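Local atomic coordinates of hypothetical protein SSO2532 (Sulfolobus solfataricus, PDB entry 1VPH), a protein that is of unknown function but belongs to the YjbQ (UPF0047) family, forms a trimer and holds a potassium ion in this crystal structure. Residues D18-S23 with E38-K43; A25-L30 with N97-L102; A60-N65 with R140-E145; D74-I79 with F129-D134. All blocks are in the same frame, centred on the assembly; numbering follows the deposited sequence.

Contact 1: residues D18-S23 with E38-K43; sequences DDIYVS and EQIVEK
Ile40 reaches from helix 34-44 onto strand 14-24 and meets Asp18 and Ile20 in a small, largely apolar helix-on-sheet contact, at the strand of the five-stranded antiparallel sheet that is outermost within this chain. No hydrogen bond crosses it. The backbones come closest at Asp18 and Ile40, whose CA atoms lie 6.7 Å apart, and Ile40 supplies nearly all of the helix's share. Its two branches divide the work. With CG1 anti to the carbonyl carbon (chi1 -65°), the longer arm runs out to the strand, where Ile40 CD1 lies 3.7 Å from Ile20 CG1, and the shorter branch, Ile40 CG2, sits 3.4 Å from Asp18 CB. A beta-branched residue suits this place because one side chain can cover two strand residues that lie on the same side of the sheet. Asp18 meets the isoleucine chiefly with its CB methylene; its carboxylate turns back to the strand, where OD1 accepts the N-H of Asp19 at 2.9 Å through its anti lone pair. The aspartate can thus border an apolar patch while its charged end stays at the partly exposed margin. With an alanine here in place of the isoleucine, the helix is likely to lose its cover of Ile20 CG1 and of the Asp18 methylene. The buried Ile20 also touches Gln36 and Val37 of the helix, and Ile40 touches Tyr16, farther back on strand 14-24, and Val144 and Ile146 of strand 137-148, so the helix lies over two neighbouring strands, which pair through backbone bonds such as that of Ile20 with Ile142.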
loop_
_atom_site.group_PDB
_atom_site.type_symbol
_atom_site.label_atom_id
_atom_site.label_comp_id
_atom_site.label_asym_id
_atom_site.label_seq_id
_atom_site.Cartn_x
_atom_site.Cartn_y
_atom_site.Cartn_z
ATOM N N ASP C 18 -7.311 -10.823 15.227
ATOM C CA ASP C 18 -6.686 -10.653 16.497
ATOM C C ASP C 18 -6.078 -9.246 16.505
ATOM O O ASP C 18 -6.173 -8.511 15.509
ATOM C CB ASP C 18 -5.654 -11.774 16.698
ATOM C CG ASP C 18 -5.650 -12.297 18.139
ATOM O OD1 ASP C 18 -5.685 -11.429 19.034
ATOM O OD2 ASP C 18 -5.650 -13.535 18.365
ATOM N N ASP C 19 -5.507 -8.872 17.645
ATOM C CA ASP C 19 -5.090 -7.509 17.927
ATOM C C ASP C 19 -3.735 -7.494 18.601
ATOM O O ASP C 19 -3.439 -8.322 19.464
ATOM C CB ASP C 19 -6.124 -6.908 18.841
ATOM C CG ASP C 19 -7.431 -6.913 18.203
ATOM O OD1 ASP C 19 -8.163 -7.913 18.301
ATOM O OD2 ASP C 19 -7.657 -5.998 17.442
ATOM N N ILE C 20 -2.930 -6.532 18.204
ATOM C CA ILE C 20 -1.626 -6.317 18.853
ATOM C C ILE C 20 -1.637 -4.886 19.381
ATOM O O ILE C 20 -2.051 -3.980 18.699
ATOM C CB ILE C 20 -0.397 -6.560 17.844
ATOM C CG1 ILE C 20 -0.451 -7.960 17.235
ATOM C CG2 ILE C 20 0.997 -6.376 18.511
ATOM C CD1 ILE C 20 0.557 -8.201 16.078
ATOM N N TYR C 21 -1.211 -4.723 20.625
ATOM C CA TYR C 21 -1.099 -3.405 21.235
ATOM C C TYR C 21 0.322 -3.069 21.458
ATOM O O TYR C 21 1.147 -3.922 21.840
ATOM C CB TYR C 21 -1.796 -3.372 22.535
ATOM C CG TYR C 21 -3.190 -3.742 22.263
ATOM C CD1 TYR C 21 -4.086 -2.786 21.798
ATOM C CD2 TYR C 21 -3.597 -5.080 22.358
ATOM C CE1 TYR C 21 -5.354 -3.133 21.487
ATOM C CE2 TYR C 21 -4.877 -5.434 22.057
ATOM C CZ TYR C 21 -5.768 -4.448 21.651
ATOM O OH TYR C 21 -7.055 -4.795 21.337
ATOM N N VAL C 22 0.638 -1.811 21.215
ATOM C CA VAL C 22 1.994 -1.353 21.425
ATOM C C VAL C 22 1.959 -0.011 22.132
ATOM O O VAL C 22 1.234 0.898 21.757
ATOM C CB VAL C 22 2.871 -1.197 20.091
ATOM C CG1 VAL C 22 4.174 -0.460 20.349
ATOM C CG2 VAL C 22 3.191 -2.538 19.464
ATOM N N SER C 23 2.769 0.091 23.164
ATOM C CA SER C 23 3.040 1.365 23.804
ATOM C C SER C 23 4.354 1.906 23.236
ATOM O O SER C 23 5.360 1.208 23.171
ATOM C CB SER C 23 3.144 1.175 25.319
ATOM O OG SER C 23 3.467 2.391 25.940
ATOM N N GLU C 38 2.955 -13.498 13.035
ATOM C CA GLU C 38 3.150 -14.899 12.708
ATOM C C GLU C 38 2.409 -15.813 13.674
ATOM O O GLU C 38 1.749 -16.771 13.225
ATOM C CB GLU C 38 4.639 -15.273 12.605
ATOM C CG GLU C 38 4.878 -16.717 12.117
ATOM C CD GLU C 38 4.205 -17.034 10.779
ATOM O OE1 GLU C 38 4.328 -16.213 9.849
ATOM O OE2 GLU C 38 3.570 -18.109 10.640
ATOM N N GLN C 39 2.466 -15.520 14.964
ATOM C CA GLN C 39 1.718 -16.352 15.903
ATOM C C GLN C 39 0.180 -16.330 15.644
ATOM O O GLN C 39 -0.499 -17.374 15.784
ATOM C CB GLN C 39 2.161 -16.100 17.352
ATOM C CG GLN C 39 1.708 -14.846 17.941
ATOM C CD GLN C 39 0.403 -15.018 18.648
ATOM O OE1 GLN C 39 -0.136 -16.127 18.710
ATOM N NE2 GLN C 39 -0.126 -13.922 19.174
ATOM N N ILE C 40 -0.357 -15.173 15.297
ATOM C CA ILE C 40 -1.772 -15.016 15.015
ATOM C C ILE C 40 -2.138 -15.760 13.715
ATOM O O ILE C 40 -3.166 -16.439 13.646
ATOM C CB ILE C 40 -2.116 -13.520 14.955
ATOM C CG1 ILE C 40 -1.909 -12.858 16.332
ATOM C CG2 ILE C 40 -3.554 -13.320 14.444
ATOM C CD1 ILE C 40 -1.769 -11.326 16.273
ATOM N N VAL C 41 -1.285 -15.660 12.704
ATOM C CA VAL C 41 -1.483 -16.497 11.505
ATOM C C VAL C 41 -1.561 -17.968 11.882
ATOM O O VAL C 41 -2.487 -18.666 11.432
ATOM C CB VAL C 41 -0.421 -16.273 10.432
ATOM C CG1 VAL C 41 -0.675 -17.225 9.258
ATOM C CG2 VAL C 41 -0.447 -14.838 10.016
ATOM N N GLU C 42 -0.633 -18.438 12.730
ATOM C CA GLU C 42 -0.652 -19.829 13.174
ATOM C C GLU C 42 -1.926 -20.164 13.953
ATOM O O GLU C 42 -2.558 -21.190 13.679
ATOM C CB GLU C 42 0.647 -20.210 13.906
ATOM C CG GLU C 42 1.796 -20.229 12.880
ATOM C CD GLU C 42 3.184 -20.529 13.435
ATOM O OE1 GLU C 42 3.294 -21.377 14.342
ATOM O OE2 GLU C 42 4.169 -19.929 12.922
ATOM N N LYS C 43 -2.335 -19.272 14.849
ATOM C CA LYS C 43 -3.530 -19.437 15.686
ATOM C C LYS C 43 -4.810 -19.526 14.867
ATOM O O LYS C 43 -5.744 -20.214 15.249
ATOM C CB LYS C 43 -3.628 -18.217 16.614
ATOM C CG LYS C 43 -4.330 -18.419 17.928
#

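Contact 2: residues A25-L30 with N97-L102; sequences ARQFEL and NAHAHL. With K (potassium ion), chain K.
Phe28 and Gln27 close on His99 from backbones that stay well apart: the nearest CA atoms, those of Phe28 and Ala100, are 9.0 Å from each other. Residues 25-28 form a loop, while Asn97 takes the N-cap position of helix 98-107 and the residues up to Leu102 make its first turn. The loop is folded round Glu29, whose OE1 accepts two backbone N-H groups from the same face of its carboxylate, Ala25 N and Arg26 N, each at 3.0 Å. Across the contact, Phe28 CZ comes to 3.4 Å from His99 CD2. The ring planes are inclined by 38°, with the centroids 5.3 Å apart. Gln27 arrives extended, CG anti to the backbone N (chi1 178°), and brings its NE2 to 3.7 Å from His99 CE1 without a hydrogen bond. In the fold, the loop enters strand 29-32, at one edge of the chain's three-stranded antiparallel sheet, against the N-terminal turn of helix 98-107. A histidine suits the place because its ring carbon CD2 packs on the phenylalanine while His99 NE2 is hydrogen-bonded to the backbone carbonyl of Leu133. His99 and His101 are two residues apart on the helix, so one faces the Phe28 loop and the other the potassium site of this structure. Asn97 OD1 binds the ion at 2.3 Å and His101 NE2 at 2.2 Å, with a water, His91 and Asp95 completing the shell. Second-shell bonds hold both ligands in place: Asn97 ND2 is hydrogen-bonded to Asp134, and His101 ND1 to Asn65 OD1 of the second subunit.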
loop_
_atom_site.group_PDB
_atom_site.type_symbol
_atom_site.label_atom_id
_atom_site.label_comp_id
_atom_site.label_asym_id
_atom_site.label_seq_id
_atom_site.Cartn_x
_atom_site.Cartn_y
_atom_site.Cartn_z
ATOM N N ALA C 25 7.517 4.711 23.055
ATOM C CA ALA C 25 8.296 5.443 24.022
ATOM C C ALA C 25 8.853 6.740 23.475
ATOM O O ALA C 25 9.082 7.675 24.236
ATOM C CB ALA C 25 9.453 4.550 24.533
ATOM N N ARG C 26 9.091 6.790 22.166
ATOM C CA ARG C 26 9.710 7.937 21.503
ATOM C C ARG C 26 8.783 8.543 20.460
ATOM O O ARG C 26 7.858 7.877 20.011
ATOM C CB ARG C 26 11.002 7.530 20.778
ATOM C CG ARG C 26 12.242 7.602 21.654
ATOM C CD ARG C 26 12.255 6.516 22.685
ATOM N N GLN C 27 9.084 9.780 20.041
ATOM C CA GLN C 27 8.287 10.471 19.012
ATOM C C GLN C 27 8.267 9.680 17.715
ATOM O O GLN C 27 7.194 9.450 17.166
ATOM C CB GLN C 27 8.766 11.913 18.710
ATOM C CG GLN C 27 7.936 12.589 17.596
ATOM C CD GLN C 27 8.290 14.066 17.310
ATOM O OE1 GLN C 27 9.439 14.413 17.000
ATOM N NE2 GLN C 27 7.281 14.925 17.376
ATOM N N PHE C 28 9.460 9.293 17.233
ATOM C CA PHE C 28 9.648 8.420 16.077
ATOM C C PHE C 28 10.202 7.052 16.528
ATOM O O PHE C 28 11.221 6.973 17.224
ATOM C CB PHE C 28 10.647 8.998 15.083
ATOM C CG PHE C 28 10.146 10.204 14.325
ATOM C CD1 PHE C 28 10.266 11.470 14.867
ATOM C CD2 PHE C 28 9.569 10.076 13.094
ATOM C CE1 PHE C 28 9.813 12.580 14.178
ATOM C CE2 PHE C 28 9.112 11.191 12.403
ATOM C CZ PHE C 28 9.245 12.428 12.942
ATOM N N GLU C 29 9.544 5.977 16.133
ATOM C CA GLU C 29 9.943 4.665 16.585
ATOM C C GLU C 29 9.453 3.609 15.602
ATOM O O GLU C 29 8.389 3.765 14.991
ATOM C CB GLU C 29 9.336 4.456 17.951
ATOM C CG GLU C 29 9.855 3.290 18.727
ATOM C CD GLU C 29 9.194 3.216 20.114
ATOM O OE1 GLU C 29 9.542 4.057 20.952
ATOM O OE2 GLU C 29 8.321 2.348 20.371
ATOM N N LEU C 30 10.273 2.583 15.391
ATOM C CA LEU C 30 9.835 1.389 14.654
ATOM C C LEU C 30 9.747 0.272 15.658
ATOM O O LEU C 30 10.689 0.076 16.431
ATOM C CB LEU C 30 10.879 1.005 13.608
ATOM C CG LEU C 30 10.972 1.774 12.310
ATOM C CD1 LEU C 30 12.145 1.207 11.503
ATOM C CD2 LEU C 30 9.693 1.681 11.523
ATOM N N ASN C 97 1.485 17.918 14.986
ATOM C CA ASN C 97 1.887 16.619 14.475
ATOM C C ASN C 97 1.573 16.451 12.982
ATOM O O ASN C 97 1.398 15.349 12.520
ATOM C CB ASN C 97 1.248 15.518 15.311
ATOM C CG ASN C 97 -0.254 15.449 15.155
ATOM O OD1 ASN C 97 -0.891 16.336 14.551
ATOM N ND2 ASN C 97 -0.845 14.426 15.741
ATOM N N ALA C 98 1.498 17.571 12.247
ATOM C CA ALA C 98 1.266 17.528 10.800
ATOM C C ALA C 98 2.215 16.566 10.141
ATOM O O ALA C 98 1.775 15.781 9.323
ATOM C CB ALA C 98 1.390 18.875 10.177
ATOM N N HIS C 99 3.492 16.614 10.513
ATOM C CA HIS C 99 4.495 15.744 9.915
ATOM C C HIS C 99 4.086 14.278 10.033
ATOM O O HIS C 99 4.316 13.485 9.103
ATOM C CB HIS C 99 5.843 15.958 10.603
ATOM C CG HIS C 99 5.907 15.337 11.974
ATOM N ND1 HIS C 99 5.423 15.964 13.095
ATOM C CD2 HIS C 99 6.298 14.099 12.374
ATOM C CE1 HIS C 99 5.580 15.172 14.142
ATOM N NE2 HIS C 99 6.107 14.030 13.731
ATOM N N ALA C 100 3.509 13.906 11.180
ATOM C CA ALA C 100 3.138 12.524 11.455
ATOM C C ALA C 100 2.013 12.065 10.549
ATOM O O ALA C 100 2.037 10.961 10.014
ATOM C CB ALA C 100 2.731 12.381 12.940
ATOM N N HIS C 101 1.038 12.939 10.355
ATOM C CA HIS C 101 -0.051 12.664 9.424
ATOM C C HIS C 101 0.458 12.511 7.969
ATOM O O HIS C 101 0.013 11.641 7.233
ATOM C CB HIS C 101 -1.049 13.817 9.416
ATOM C CG HIS C 101 -1.838 13.955 10.687
ATOM N ND1 HIS C 101 -2.885 13.117 10.985
ATOM C CD2 HIS C 101 -1.754 14.841 11.703
ATOM C CE1 HIS C 101 -3.425 13.486 12.130
ATOM N NE2 HIS C 101 -2.739 14.519 12.601
ATOM N N LEU C 102 1.406 13.357 7.568
ATOM C CA LEU C 102 2.003 13.261 6.233
ATOM C C LEU C 102 2.725 11.947 6.009
ATOM O O LEU C 102 2.517 11.311 5.017
ATOM C CB LEU C 102 2.933 14.448 6.010
ATOM C CG LEU C 102 2.305 15.849 5.966
ATOM C CD1 LEU C 102 3.383 16.929 5.759
ATOM C CD2 LEU C 102 1.285 15.976 4.905
HETATM K K K K . -3.112 15.896 14.300
HETATM O O HOH W 1 -5.144 16.023 14.178
#

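Contact 3: residues A60-N65 with R140-E145; sequences AAIVAN and RHITVE. With PO4 (phosphate ion), chain L.
Ala60 CB lies squarely over one face of the Arg140 guanidinium, 3.9 Å from its CZ, in the first of two van der Waals contacts between strand 60-65 and residues 140-145 of strand 137-148. The second is between two apolar side chains: Ile62 CD1 meets Ile142 CG2 at 4.2 Å, two buried branched chains filling the space between strands of different sheets. The small alanine methyl suits a site where a flat cation must come close. Polar interactions belong to the edge of the guanidinium. There Arg140 NH1 donates to phosphate O4 at 2.9 Å, with an N-H...O angle of 156°, and NH2 forms a salt bridge with Glu132 and a hydrogen bond with Thr59. The chain bends at chi2 (-54°), which helps to bring the head over Ala60. Glu132 would probably lose its cationic mate, and the phosphate one of its donors, if a leucine stood where Arg140 does. The phosphate, probably from the crystallisation liquor, is also bound by His57, Ser58, Thr59 and Arg137, consistent with an anion pocket near the metal. Around the contact, Ile62 packs on Leu130 of strand 127-132 and Ile142 on Ile53 of strand 49-55, so the two sheets meet here.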
loop_
_atom_site.group_PDB
_atom_site.type_symbol
_atom_site.label_atom_id
_atom_site.label_comp_id
_atom_site.label_asym_id
_atom_site.label_seq_id
_atom_site.Cartn_x
_atom_site.Cartn_y
_atom_site.Cartn_z
ATOM N N ALA C 60 0.365 6.910 12.700
ATOM C CA ALA C 60 1.179 5.734 12.640
ATOM C C ALA C 60 0.946 4.987 11.323
ATOM O O ALA C 60 -0.016 5.256 10.570
ATOM C CB ALA C 60 0.905 4.823 13.839
ATOM N N ALA C 61 1.861 4.071 11.015
ATOM C CA ALA C 61 1.778 3.315 9.774
ATOM C C ALA C 61 2.281 1.894 9.984
ATOM O O ALA C 61 2.810 1.560 11.043
ATOM C CB ALA C 61 2.578 4.007 8.640
ATOM N N ILE C 62 2.132 1.071 8.941
ATOM C CA ILE C 62 2.661 -0.319 8.937
ATOM C C ILE C 62 3.554 -0.446 7.749
ATOM O O ILE C 62 3.135 -0.056 6.656
ATOM C CB ILE C 62 1.531 -1.354 8.829
ATOM C CG1 ILE C 62 0.626 -1.333 10.106
ATOM C CG2 ILE C 62 2.095 -2.760 8.628
ATOM C CD1 ILE C 62 1.369 -1.775 11.444
ATOM N N VAL C 63 4.811 -0.901 7.954
ATOM C CA VAL C 63 5.731 -1.148 6.842
ATOM C C VAL C 63 6.375 -2.507 6.977
ATOM O O VAL C 63 6.276 -3.148 8.003
ATOM C CB VAL C 63 6.837 -0.043 6.669
ATOM C CG1 VAL C 63 6.198 1.282 6.401
ATOM C CG2 VAL C 63 7.790 -0.004 7.867
ATOM N N ALA C 64 7.110 -2.929 5.963
ATOM C CA ALA C 64 7.870 -4.158 6.078
ATOM C C ALA C 64 9.274 -3.991 5.495
ATOM O O ALA C 64 9.470 -3.433 4.388
ATOM C CB ALA C 64 7.117 -5.286 5.416
ATOM N N ASN C 65 10.269 -4.301 6.305
ATOM C CA ASN C 65 11.643 -4.251 5.824
ATOM C C ASN C 65 12.554 -5.003 6.764
ATOM O O ASN C 65 12.073 -5.764 7.590
ATOM C CB ASN C 65 12.101 -2.837 5.537
ATOM C CG ASN C 65 12.892 -2.794 4.302
ATOM O OD1 ASN C 65 14.123 -2.912 4.362
ATOM N ND2 ASN C 65 12.189 -2.772 3.125
ATOM N N ARG C 140 -1.111 2.014 20.875
ATOM C CA ARG C 140 -1.278 1.841 19.421
ATOM C C ARG C 140 -1.875 0.475 19.199
ATOM O O ARG C 140 -1.364 -0.512 19.746
ATOM C CB ARG C 140 0.050 1.931 18.705
ATOM C CG ARG C 140 0.699 3.296 18.746
ATOM C CD ARG C 140 -0.245 4.354 18.229
ATOM N NE ARG C 140 0.475 5.531 17.726
ATOM C CZ ARG C 140 -0.117 6.560 17.146
ATOM N NH1 ARG C 140 -1.423 6.551 16.997
ATOM N NH2 ARG C 140 0.630 7.597 16.685
ATOM N N HIS C 141 -2.980 0.442 18.464
ATOM C CA HIS C 141 -3.724 -0.768 18.205
ATOM C C HIS C 141 -3.492 -1.179 16.744
ATOM O O HIS C 141 -3.787 -0.446 15.813
ATOM C CB HIS C 141 -5.181 -0.548 18.451
ATOM C CG HIS C 141 -6.024 -1.752 18.158
ATOM N ND1 HIS C 141 -7.375 -1.663 17.920
ATOM C CD2 HIS C 141 -5.704 -3.059 18.029
ATOM C CE1 HIS C 141 -7.855 -2.867 17.658
ATOM N NE2 HIS C 141 -6.862 -3.731 17.715
ATOM N N ILE C 142 -2.957 -2.384 16.576
ATOM C CA ILE C 142 -2.803 -2.996 15.268
ATOM C C ILE C 142 -3.815 -4.154 15.144
ATOM O O ILE C 142 -3.859 -5.047 15.998
ATOM C CB ILE C 142 -1.401 -3.601 15.100
ATOM C CG1 ILE C 142 -0.289 -2.537 15.284
ATOM C CG2 ILE C 142 -1.228 -4.232 13.712
ATOM C CD1 ILE C 142 0.806 -2.947 16.221
ATOM N N THR C 143 -4.628 -4.119 14.102
ATOM C CA THR C 143 -5.517 -5.228 13.791
ATOM C C THR C 143 -4.808 -6.181 12.892
ATOM O O THR C 143 -4.179 -5.762 11.906
ATOM C CB THR C 143 -6.755 -4.694 13.032
ATOM O OG1 THR C 143 -7.415 -3.773 13.908
ATOM C CG2 THR C 143 -7.704 -5.810 12.641
ATOM N N VAL C 144 -4.949 -7.475 13.186
ATOM C CA VAL C 144 -4.413 -8.502 12.325
ATOM C C VAL C 144 -5.599 -9.318 11.883
ATOM O O VAL C 144 -6.255 -9.902 12.694
ATOM C CB VAL C 144 -3.386 -9.377 13.038
ATOM C CG1 VAL C 144 -2.818 -10.460 12.134
ATOM C CG2 VAL C 144 -2.229 -8.503 13.642
ATOM N N GLU C 145 -5.822 -9.379 10.582
ATOM C CA GLU C 145 -6.936 -10.165 10.050
ATOM C C GLU C 145 -6.416 -11.213 9.075
ATOM O O GLU C 145 -5.689 -10.884 8.141
ATOM C CB GLU C 145 -7.894 -9.221 9.370
ATOM C CG GLU C 145 -9.191 -9.873 8.928
ATOM C CD GLU C 145 -10.109 -8.917 8.151
ATOM O OE1 GLU C 145 -9.818 -7.694 8.053
ATOM O OE2 GLU C 145 -11.165 -9.384 7.658
HETATM P P PO4 L . -4.215 8.815 15.735
HETATM O O1 PO4 L . -3.960 9.878 16.724
HETATM O O2 PO4 L . -5.207 9.273 14.665
HETATM O O3 PO4 L . -4.919 7.637 16.374
HETATM O O4 PO4 L . -2.936 8.200 15.224
#

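Contact 4: residues D74-I79 with F129-D134; sequences DILTKI and FLVELD
Ile79 packs its two branches against different residues of 129-134, and this is the tight part of a helix-on-sheet contact. Ile79 CG2 touches Leu133 CD2 at 3.5 Å, the two side chains crossing at about a right angle, while Ile79 CD1 reaches Val131 CG1 at 3.9 Å. With CG2 lying anti to the backbone N, it is this methyl that faces Leu133; the leucine's second methyl, CD1, is 3.8 Å from the same Ile79 CG2, so both of its ends bear on one carbon. The backbones themselves stay apart, the CA atoms of Ile79 and Leu133 being 8.6 Å from each other, and the side chains bridge the distance. Isoleucine, valine and leucine suit the place because their branched ends mesh without polar atoms to satisfy, and no hydrogen bond crosses the contact. The packing slackens toward the partly exposed Leu76, whose CD2 comes only to 4.5 Å from Val131 CG1. Leu76 finds further cover on Leu30 and Phe28. The carboxylate of Glu132 leads away from the helix, and its OE2 accepts the N-H of Asp134 at 2.8 Å, which ties the residues after the strand back to it. Helix 69-83 covers one side of the three-stranded sheet, in which 127-132 is the middle strand between 29-32 and 60-65. Leu107 of helix 98-107 meets Ile79 from within the chain, and Phe106 of the third subunit packs on the same isoleucine, while Asp74 is hydrogen-bonded to the backbone of Lys90 and His91 of that subunit.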
loop_
_atom_site.group_PDB
_atom_site.type_symbol
_atom_site.label_atom_id
_atom_site.label_comp_id
_atom_site.label_asym_id
_atom_site.label_seq_id
_atom_site.Cartn_x
_atom_site.Cartn_y
_atom_site.Cartn_z
ATOM N N ASP C 74 18.009 4.691 9.748
ATOM C CA ASP C 74 17.912 5.315 8.414
ATOM C C ASP C 74 16.456 5.558 8.021
ATOM O O ASP C 74 16.073 6.659 7.589
ATOM C CB ASP C 74 18.620 4.462 7.370
ATOM C CG ASP C 74 20.094 4.197 7.713
ATOM O OD1 ASP C 74 20.795 5.099 8.305
ATOM O OD2 ASP C 74 20.570 3.090 7.364
ATOM N N ILE C 75 15.633 4.528 8.168
ATOM C CA ILE C 75 14.202 4.661 7.859
ATOM C C ILE C 75 13.562 5.854 8.568
ATOM O O ILE C 75 12.914 6.692 7.936
ATOM C CB ILE C 75 13.437 3.370 8.191
ATOM C CG1 ILE C 75 13.823 2.280 7.181
ATOM C CG2 ILE C 75 11.951 3.616 8.076
ATOM C CD1 ILE C 75 13.404 0.860 7.621
ATOM N N LEU C 76 13.800 5.963 9.876
ATOM C CA LEU C 76 13.180 7.009 10.668
ATOM C C LEU C 76 13.800 8.365 10.315
ATOM O O LEU C 76 13.103 9.371 10.343
ATOM C CB LEU C 76 13.338 6.718 12.175
ATOM C CG LEU C 76 12.502 5.593 12.750
ATOM C CD1 LEU C 76 12.804 5.405 14.220
ATOM C CD2 LEU C 76 10.982 5.786 12.570
ATOM N N THR C 77 15.088 8.372 9.986
ATOM C CA THR C 77 15.758 9.612 9.603
ATOM C C THR C 77 15.174 10.143 8.290
ATOM O O THR C 77 14.887 11.344 8.183
ATOM C CB THR C 77 17.227 9.386 9.476
ATOM O OG1 THR C 77 17.761 9.179 10.804
ATOM C CG2 THR C 77 17.867 10.606 8.858
ATOM N N LYS C 78 15.017 9.255 7.309
ATOM C CA LYS C 78 14.402 9.611 6.027
ATOM C C LYS C 78 12.928 10.079 6.215
ATOM O O LYS C 78 12.497 11.048 5.610
ATOM C CB LYS C 78 14.480 8.405 5.102
ATOM C CG LYS C 78 13.797 8.569 3.759
ATOM C CD LYS C 78 14.681 9.177 2.694
ATOM C CE LYS C 78 14.784 10.641 2.708
ATOM N NZ LYS C 78 16.181 11.067 2.173
ATOM N N ILE C 79 12.142 9.360 7.018
ATOM C CA ILE C 79 10.777 9.778 7.297
ATOM C C ILE C 79 10.742 11.185 7.921
ATOM O O ILE C 79 9.988 12.087 7.481
ATOM C CB ILE C 79 10.082 8.748 8.189
ATOM C CG1 ILE C 79 9.902 7.433 7.442
ATOM C CG2 ILE C 79 8.678 9.283 8.648
ATOM C CD1 ILE C 79 9.379 6.310 8.275
ATOM N N PHE C 129 6.749 -3.926 10.725
ATOM C CA PHE C 129 6.922 -2.876 11.737
ATOM C C PHE C 129 5.737 -1.952 11.864
ATOM O O PHE C 129 5.156 -1.469 10.879
ATOM C CB PHE C 129 8.126 -2.005 11.430
ATOM C CG PHE C 129 9.458 -2.722 11.438
ATOM C CD1 PHE C 129 10.188 -2.853 12.605
ATOM C CD2 PHE C 129 9.981 -3.182 10.265
ATOM C CE1 PHE C 129 11.425 -3.467 12.590
ATOM C CE2 PHE C 129 11.191 -3.825 10.240
ATOM C CZ PHE C 129 11.907 -3.974 11.372
ATOM N N LEU C 130 5.412 -1.647 13.090
ATOM C CA LEU C 130 4.615 -0.481 13.417
ATOM C C LEU C 130 5.509 0.730 13.336
ATOM O O LEU C 130 6.626 0.755 13.947
ATOM C CB LEU C 130 4.064 -0.602 14.843
ATOM C CG LEU C 130 3.415 0.735 15.226
ATOM C CD1 LEU C 130 2.124 0.880 14.435
ATOM C CD2 LEU C 130 3.156 0.833 16.711
ATOM N N VAL C 131 5.079 1.729 12.574
ATOM C CA VAL C 131 5.851 2.972 12.462
ATOM C C VAL C 131 5.124 4.009 13.314
ATOM O O VAL C 131 3.969 4.336 13.043
ATOM C CB VAL C 131 5.977 3.505 10.976
ATOM C CG1 VAL C 131 6.970 4.702 10.939
ATOM C CG2 VAL C 131 6.375 2.455 9.996
ATOM N N GLU C 132 5.776 4.468 14.386
ATOM C CA GLU C 132 5.252 5.526 15.216
ATOM C C GLU C 132 5.870 6.819 14.781
ATOM O O GLU C 132 7.110 6.884 14.626
ATOM C CB GLU C 132 5.635 5.314 16.695
ATOM C CG GLU C 132 5.351 6.516 17.567
ATOM C CD GLU C 132 3.847 6.739 17.688
ATOM O OE1 GLU C 132 3.270 6.098 18.573
ATOM O OE2 GLU C 132 3.257 7.510 16.889
ATOM N N LEU C 133 5.033 7.815 14.526
ATOM C CA LEU C 133 5.516 9.151 14.121
ATOM C C LEU C 133 5.108 10.264 15.044
ATOM O O LEU C 133 5.571 11.407 14.853
ATOM C CB LEU C 133 5.066 9.524 12.681
ATOM C CG LEU C 133 5.510 8.627 11.519
ATOM C CD1 LEU C 133 5.201 9.245 10.158
ATOM C CD2 LEU C 133 7.013 8.281 11.617
ATOM N N ASP C 134 4.277 9.956 16.028
ATOM C CA ASP C 134 3.780 10.935 16.997
ATOM C C ASP C 134 3.741 10.336 18.416
ATOM O O ASP C 134 2.791 10.543 19.164
ATOM C CB ASP C 134 2.390 11.441 16.575
ATOM C CG ASP C 134 1.947 12.701 17.337
ATOM O OD1 ASP C 134 2.768 13.600 17.595
ATOM O OD2 ASP C 134 0.758 12.831 17.646
#

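Contacts 2 and 4 lie close, their centres about 7 Å apart, and share the three-stranded sheet: Glu29 O meets Glu132 N at 2.8 Å, and Phe28 CD2 lies 3.5 Å from Leu133 CD2. Contact 3 joins this region to the five-stranded sheet, with Arg140 NH2 at 2.6 Å from Glu132 OE2 of contact 4. Contact 1 lies on the far side of the chain's centre from contact 2, about 23 Å between centres, yet its strand pairs with that of contact 3 through Val22 O and Arg140 N at 2.7 Å. The potassium ion of contact 2 is about 9 Å from the Arg140 side chain, so the phosphate held by Arg140 lies near the metal, consistent with, though not proof of, a shared pocket.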